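Local coordinates for ileal bile acid-binding protein (Danio rerio, PDB 3ELX), which binds bile acids such as cholate and, as a cytoplasmic member of the fatty-acid-binding-protein family, may also bind fatty acids, at residues F51-Y56 with L112-T117; Q55-P58 with V62-N65. All blocks are in the same frame, centred on the assembly; numbering follows the deposited sequence.

Contact 1: residues F51-Y56 with L112-T117; sequences FTWTQY and LVETST
Trp53 and Gln55 reach from one wall of the fatty-acid-binding-protein beta-barrel toward Leu112 and Glu114 on another, across the barrel interior. The two strands run at 80° to each other with axes 13.5 Å apart; the backbones do not meet, and side chains with bridging waters span the distance. With CG anti to the backbone N (chi1 -162°), the indole of Trp53 is carried inward, where its CH2 stands 4.2 Å from Leu112 CD1, an apolar touch at an oblique angle to the ring. Glu114 OE1 lies 3.9 Å from Trp53 CZ2, at the ring edge and near its plane, with the carboxylate turned 55° from that plane. The Gln55 amide and the Glu114 carboxylate reach past each other from opposite walls, Gln55 NE2 4.0 Å from Glu114 OE1, too far for a direct bond. A water closes this gap, accepting from Trp53 NE1 in the indole plane and from Gln55 NE2, and donating a hydrogen bond to Glu114 OE1 at 2.7 Å. Glu114 OE2 pairs with Arg129 in a salt bridge, which would be expected to keep this buried carboxylate charged. A second water accepts from Gln55 NE2 at 3.0 Å and bonds weakly to Glu114 OE1.

Contact 2: residues Q55-P58 with V62-N65; sequences QYYP and VVTN. With EDO (1,2-ethanediol), chain B.
Tyr57 bends back over its own strand, its OH making a weak 3.1 Å hydrogen bond to Gln55 OE1 two residues earlier, while Val63 CG2 on the neighbouring strand approaches its ring obliquely. This is the turn end of the beta hairpin of strands 50-57 and 61-68, part of the wall of the lipid-binding barrel. Gln55 and Val63 are a hydrogen-bonded antiparallel pair: Gln55 N gives to Val63 O at 2.8 Å, and Val63 N returns a bond of 2.9 Å to Gln55 O. The same Gln55 O also receives a CA-H...O contact from Val62. On the face shared by Gln55 and Val63, the CG2 branch of Val63, trans to its carbonyl carbon, is the one that comes within 3.7 Å of Tyr57 CD2. Gln55 and Tyr57 belong to two different cholate sites seen in this protein; here, without cholate, the weak hydrogen bond links them. On the other face, Tyr56 and Val62 form the non-hydrogen-bonded pair and run alongside each other in the same direction. Val62 CG1 sits over one face of the Tyr56 ring, and Val62 CG2 is 3.8 Å from Tyr56 CD1; Tyr56 OH hydrogen-bonds Glu43. Further along, Asn65 OD1 takes the backbone N-H of Glu76, while Asn65 ND2 hydrogen-bonds O2 of an ethanediol, probably from the crystallisation liquor, at 3.2 Å.

How the contacts relate
Contacts 1 and 2 both start from strand 50-57 and share Gln55 and Tyr56, with centres 10 Å apart. Contact 2 fixes that strand to its hairpin neighbour; contact 1 faces strand 111-119 across the barrel interior. Gln55 serves both, with its backbone in the hairpin and its side chain directed to the interior. Trp53 N to Asn65 O, probably a hydrogen bond of 2.8 Å, joins contact 1 to contact 2. The side chain of Leu94 is about 4 Å from that of Trp53, and the side chain of Val78 about 3 Å from that of Tyr57, so both contacts lie close to residues of the third cholate site, which is empty in this model.

Contact 1: residues F51-Y56 with L112-T117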
loop_
_atom_site.group_PDB
_atom_site.type_symbol
_atom_site.label_atom_id
_atom_site.label_comp_id
_atom_site.label_asym_id
_atom_site.label_seq_id
_atom_site.Cartn_x
_atom_site.Cartn_y
_atom_site.Cartn_z
ATOM N N PHE A 51 -2.554 -13.659 1.932
ATOM C CA PHE A 51 -1.825 -12.536 2.545
ATOM C C PHE A 51 -2.587 -11.915 3.701
ATOM O O PHE A 51 -3.811 -11.768 3.641
ATOM C CB PHE A 51 -1.609 -11.401 1.540
ATOM C CG PHE A 51 -0.569 -11.675 0.503
ATOM C CD1 PHE A 51 -0.864 -12.471 -0.598
ATOM C CD2 PHE A 51 0.698 -11.091 0.599
ATOM C CE1 PHE A 51 0.086 -12.714 -1.576
ATOM C CE2 PHE A 51 1.662 -11.325 -0.389
ATOM C CZ PHE A 51 1.357 -12.132 -1.473
ATOM N N THR A 52 -1.847 -11.526 4.737
ATOM C CA THR A 52 -2.354 -10.624 5.773
ATOM C C THR A 52 -1.417 -9.428 5.756
ATOM O O THR A 52 -0.214 -9.570 6.010
ATOM C CB THR A 52 -2.345 -11.272 7.169
ATOM O OG1 THR A 52 -3.110 -12.482 7.139
ATOM C CG2 THR A 52 -2.928 -10.313 8.216
ATOM N N TRP A 53 -1.972 -8.260 5.462
ATOM C CA TRP A 53 -1.166 -7.083 5.160
ATOM C C TRP A 53 -1.563 -5.983 6.129
ATOM O O TRP A 53 -2.678 -5.484 6.070
ATOM C CB TRP A 53 -1.463 -6.658 3.723
ATOM C CG TRP A 53 -0.437 -5.761 3.121
ATOM C CD1 TRP A 53 -0.161 -4.467 3.467
ATOM C CD2 TRP A 53 0.452 -6.091 2.045
ATOM N NE1 TRP A 53 0.849 -3.970 2.669
ATOM C CE2 TRP A 53 1.239 -4.950 1.792
ATOM C CE3 TRP A 53 0.648 -7.240 1.264
ATOM C CZ2 TRP A 53 2.210 -4.920 0.787
ATOM C CZ3 TRP A 53 1.625 -7.215 0.273
ATOM C CH2 TRP A 53 2.395 -6.060 0.050
ATOM N N THR A 54 -0.650 -5.622 7.028
ATOM C CA THR A 54 -0.959 -4.682 8.108
ATOM C C THR A 54 -0.109 -3.423 7.986
ATOM O O THR A 54 1.106 -3.502 7.799
ATOM C CB THR A 54 -0.727 -5.363 9.481
ATOM O OG1 THR A 54 -1.529 -6.550 9.569
ATOM C CG2 THR A 54 -1.087 -4.436 10.620
ATOM N N GLN A 55 -0.757 -2.265 8.071
ATOM C CA GLN A 55 -0.052 -0.987 7.994
ATOM C C GLN A 55 -0.323 -0.189 9.252
ATOM O O GLN A 55 -1.475 -0.037 9.679
ATOM C CB GLN A 55 -0.482 -0.167 6.766
ATOM C CG GLN A 55 -0.228 -0.873 5.445
ATOM C CD GLN A 55 -0.855 -0.136 4.280
ATOM O OE1 GLN A 55 -2.003 0.296 4.352
ATOM N NE2 GLN A 55 -0.108 0.004 3.197
ATOM N N TYR A 56 0.750 0.344 9.829
ATOM C CA TYR A 56 0.681 1.083 11.073
ATOM C C TYR A 56 0.725 2.583 10.817
ATOM O O TYR A 56 1.792 3.202 10.793
ATOM C CB TYR A 56 1.819 0.637 11.998
ATOM C CG TYR A 56 1.676 -0.805 12.440
ATOM C CD1 TYR A 56 0.999 -1.126 13.612
ATOM C CD2 TYR A 56 2.208 -1.853 11.676
ATOM C CE1 TYR A 56 0.850 -2.443 14.031
ATOM C CE2 TYR A 56 2.072 -3.183 12.089
ATOM C CZ TYR A 56 1.388 -3.473 13.267
ATOM O OH TYR A 56 1.219 -4.782 13.692
ATOM N N LEU A 112 10.661 -3.550 -0.440
ATOM C CA LEU A 112 9.230 -3.552 -0.752
ATOM C C LEU A 112 8.906 -2.268 -1.501
ATOM O O LEU A 112 9.047 -1.179 -0.951
ATOM C CB LEU A 112 8.406 -3.646 0.537
ATOM C CG LEU A 112 6.880 -3.576 0.420
ATOM C CD1 LEU A 112 6.351 -4.774 -0.309
ATOM C CD2 LEU A 112 6.235 -3.449 1.800
ATOM N N VAL A 113 8.483 -2.394 -2.761
ATOM C CA VAL A 113 8.191 -1.223 -3.580
ATOM C C VAL A 113 6.708 -1.170 -3.896
ATOM O O VAL A 113 6.179 -2.072 -4.545
ATOM C CB VAL A 113 8.992 -1.229 -4.894
ATOM C CG1 VAL A 113 8.712 0.051 -5.669
ATOM C CG2 VAL A 113 10.502 -1.359 -4.605
ATOM N N GLU A 114 6.060 -0.104 -3.438
ATOM C CA GLU A 114 4.611 0.040 -3.528
ATOM C C GLU A 114 4.275 1.262 -4.360
ATOM O O GLU A 114 4.686 2.371 -4.028
ATOM C CB GLU A 114 4.011 0.173 -2.136
ATOM C CG GLU A 114 4.219 -1.056 -1.281
ATOM C CD GLU A 114 3.669 -0.877 0.115
ATOM O OE1 GLU A 114 2.451 -1.088 0.305
ATOM O OE2 GLU A 114 4.455 -0.522 1.018
ATOM N N THR A 115 3.549 1.050 -5.456
ATOM C CA THR A 115 3.224 2.142 -6.373
ATOM C C THR A 115 1.709 2.352 -6.404
ATOM O O THR A 115 0.959 1.424 -6.745
ATOM C CB THR A 115 3.733 1.829 -7.792
ATOM O OG1 THR A 115 5.144 1.577 -7.772
ATOM C CG2 THR A 115 3.422 2.985 -8.758
ATOM N N SER A 116 1.271 3.564 -6.062
ATOM C CA SER A 116 -0.146 3.925 -6.107
ATOM C C SER A 116 -0.357 4.891 -7.271
ATOM O O SER A 116 0.315 5.919 -7.368
ATOM C CB SER A 116 -0.589 4.576 -4.792
ATOM O OG SER A 116 -0.192 3.829 -3.653
ATOM N N THR A 117 -1.292 4.557 -8.155
ATOM C CA THR A 117 -1.498 5.321 -9.378
ATOM C C THR A 117 -2.930 5.831 -9.407
ATOM O O THR A 117 -3.880 5.049 -9.413
ATOM C CB THR A 117 -1.218 4.433 -10.595
ATOM O OG1 THR A 117 0.121 3.931 -10.488
ATOM C CG2 THR A 117 -1.387 5.213 -11.904
HETATM O O HOH W 1 2.178 -1.356 2.990
HETATM O O HOH W 2 -0.159 0.943 0.370
#

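Contact 2: residues Q55-P58 with V62-N65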
loop_
_atom_site.group_PDB
_atom_site.type_symbol
_atom_site.label_atom_id
_atom_site.label_comp_id
_atom_site.label_asym_id
_atom_site.label_seq_id
_atom_site.Cartn_x
_atom_site.Cartn_y
_atom_site.Cartn_z
ATOM N N GLN A 55 -0.757 -2.265 8.071
ATOM C CA GLN A 55 -0.052 -0.987 7.994
ATOM C C GLN A 55 -0.323 -0.189 9.252
ATOM O O GLN A 55 -1.475 -0.037 9.679
ATOM C CB GLN A 55 -0.482 -0.167 6.766
ATOM C CG GLN A 55 -0.228 -0.873 5.445
ATOM C CD GLN A 55 -0.855 -0.136 4.280
ATOM O OE1 GLN A 55 -2.003 0.296 4.352
ATOM N NE2 GLN A 55 -0.108 0.004 3.197
ATOM N N TYR A 56 0.750 0.344 9.829
ATOM C CA TYR A 56 0.681 1.083 11.073
ATOM C C TYR A 56 0.725 2.583 10.817
ATOM O O TYR A 56 1.792 3.202 10.793
ATOM C CB TYR A 56 1.819 0.637 11.998
ATOM C CG TYR A 56 1.676 -0.805 12.440
ATOM C CD1 TYR A 56 0.999 -1.126 13.612
ATOM C CD2 TYR A 56 2.208 -1.853 11.676
ATOM C CE1 TYR A 56 0.850 -2.443 14.031
ATOM C CE2 TYR A 56 2.072 -3.183 12.089
ATOM C CZ TYR A 56 1.388 -3.473 13.267
ATOM O OH TYR A 56 1.219 -4.782 13.692
ATOM N N TYR A 57 -0.453 3.152 10.602
ATOM C CA TYR A 57 -0.573 4.579 10.339
ATOM C C TYR A 57 -0.479 5.393 11.630
ATOM O O TYR A 57 -0.495 4.822 12.737
ATOM C CB TYR A 57 -1.876 4.876 9.588
ATOM C CG TYR A 57 -1.813 4.485 8.136
ATOM C CD1 TYR A 57 -1.283 5.364 7.175
ATOM C CD2 TYR A 57 -2.273 3.250 7.717
ATOM C CE1 TYR A 57 -1.211 5.005 5.834
ATOM C CE2 TYR A 57 -2.219 2.886 6.375
ATOM C CZ TYR A 57 -1.680 3.763 5.445
ATOM O OH TYR A 57 -1.612 3.401 4.116
ATOM N N PRO A 58 -0.359 6.729 11.508
ATOM C CA PRO A 58 -0.262 7.546 12.717
ATOM C C PRO A 58 -1.446 7.391 13.676
ATOM O O PRO A 58 -2.545 6.972 13.274
ATOM C CB PRO A 58 -0.217 8.981 12.173
ATOM C CG PRO A 58 0.366 8.813 10.780
ATOM C CD PRO A 58 -0.259 7.548 10.283
ATOM N N VAL A 62 -4.392 1.214 12.716
ATOM C CA VAL A 62 -3.864 -0.001 12.086
ATOM C C VAL A 62 -4.823 -0.457 10.995
ATOM O O VAL A 62 -6.015 -0.659 11.245
ATOM C CB VAL A 62 -3.612 -1.118 13.121
ATOM C CG1 VAL A 62 -2.986 -2.333 12.456
ATOM C CG2 VAL A 62 -2.712 -0.616 14.233
ATOM N N VAL A 63 -4.306 -0.604 9.780
ATOM C CA VAL A 63 -5.135 -1.033 8.656
ATOM C C VAL A 63 -4.673 -2.429 8.302
ATOM O O VAL A 63 -3.517 -2.611 7.970
ATOM C CB VAL A 63 -4.980 -0.097 7.443
ATOM C CG1 VAL A 63 -5.803 -0.602 6.246
ATOM C CG2 VAL A 63 -5.399 1.314 7.805
ATOM N N THR A 64 -5.577 -3.401 8.387
ATOM C CA THR A 64 -5.254 -4.779 8.028
ATOM C C THR A 64 -6.155 -5.264 6.906
ATOM O O THR A 64 -7.386 -5.178 6.993
ATOM C CB THR A 64 -5.398 -5.720 9.240
ATOM O OG1 THR A 64 -4.531 -5.269 10.279
ATOM C CG2 THR A 64 -5.006 -7.145 8.882
ATOM N N ASN A 65 -5.526 -5.762 5.852
ATOM C CA ASN A 65 -6.244 -6.398 4.758
ATOM C C ASN A 65 -5.822 -7.838 4.647
ATOM O O ASN A 65 -4.631 -8.141 4.615
ATOM C CB ASN A 65 -6.010 -5.667 3.442
ATOM C CG ASN A 65 -6.957 -4.503 3.265
ATOM O OD1 ASN A 65 -8.163 -4.659 3.435
ATOM N ND2 ASN A 65 -6.420 -3.334 2.955
HETATM C C1 EDO B . -1.552 -2.515 0.516
HETATM O O1 EDO B . -1.943 -1.671 -0.282
HETATM C C2 EDO B . -2.469 -3.621 0.978
HETATM O O2 EDO B . -3.394 -3.109 1.948
#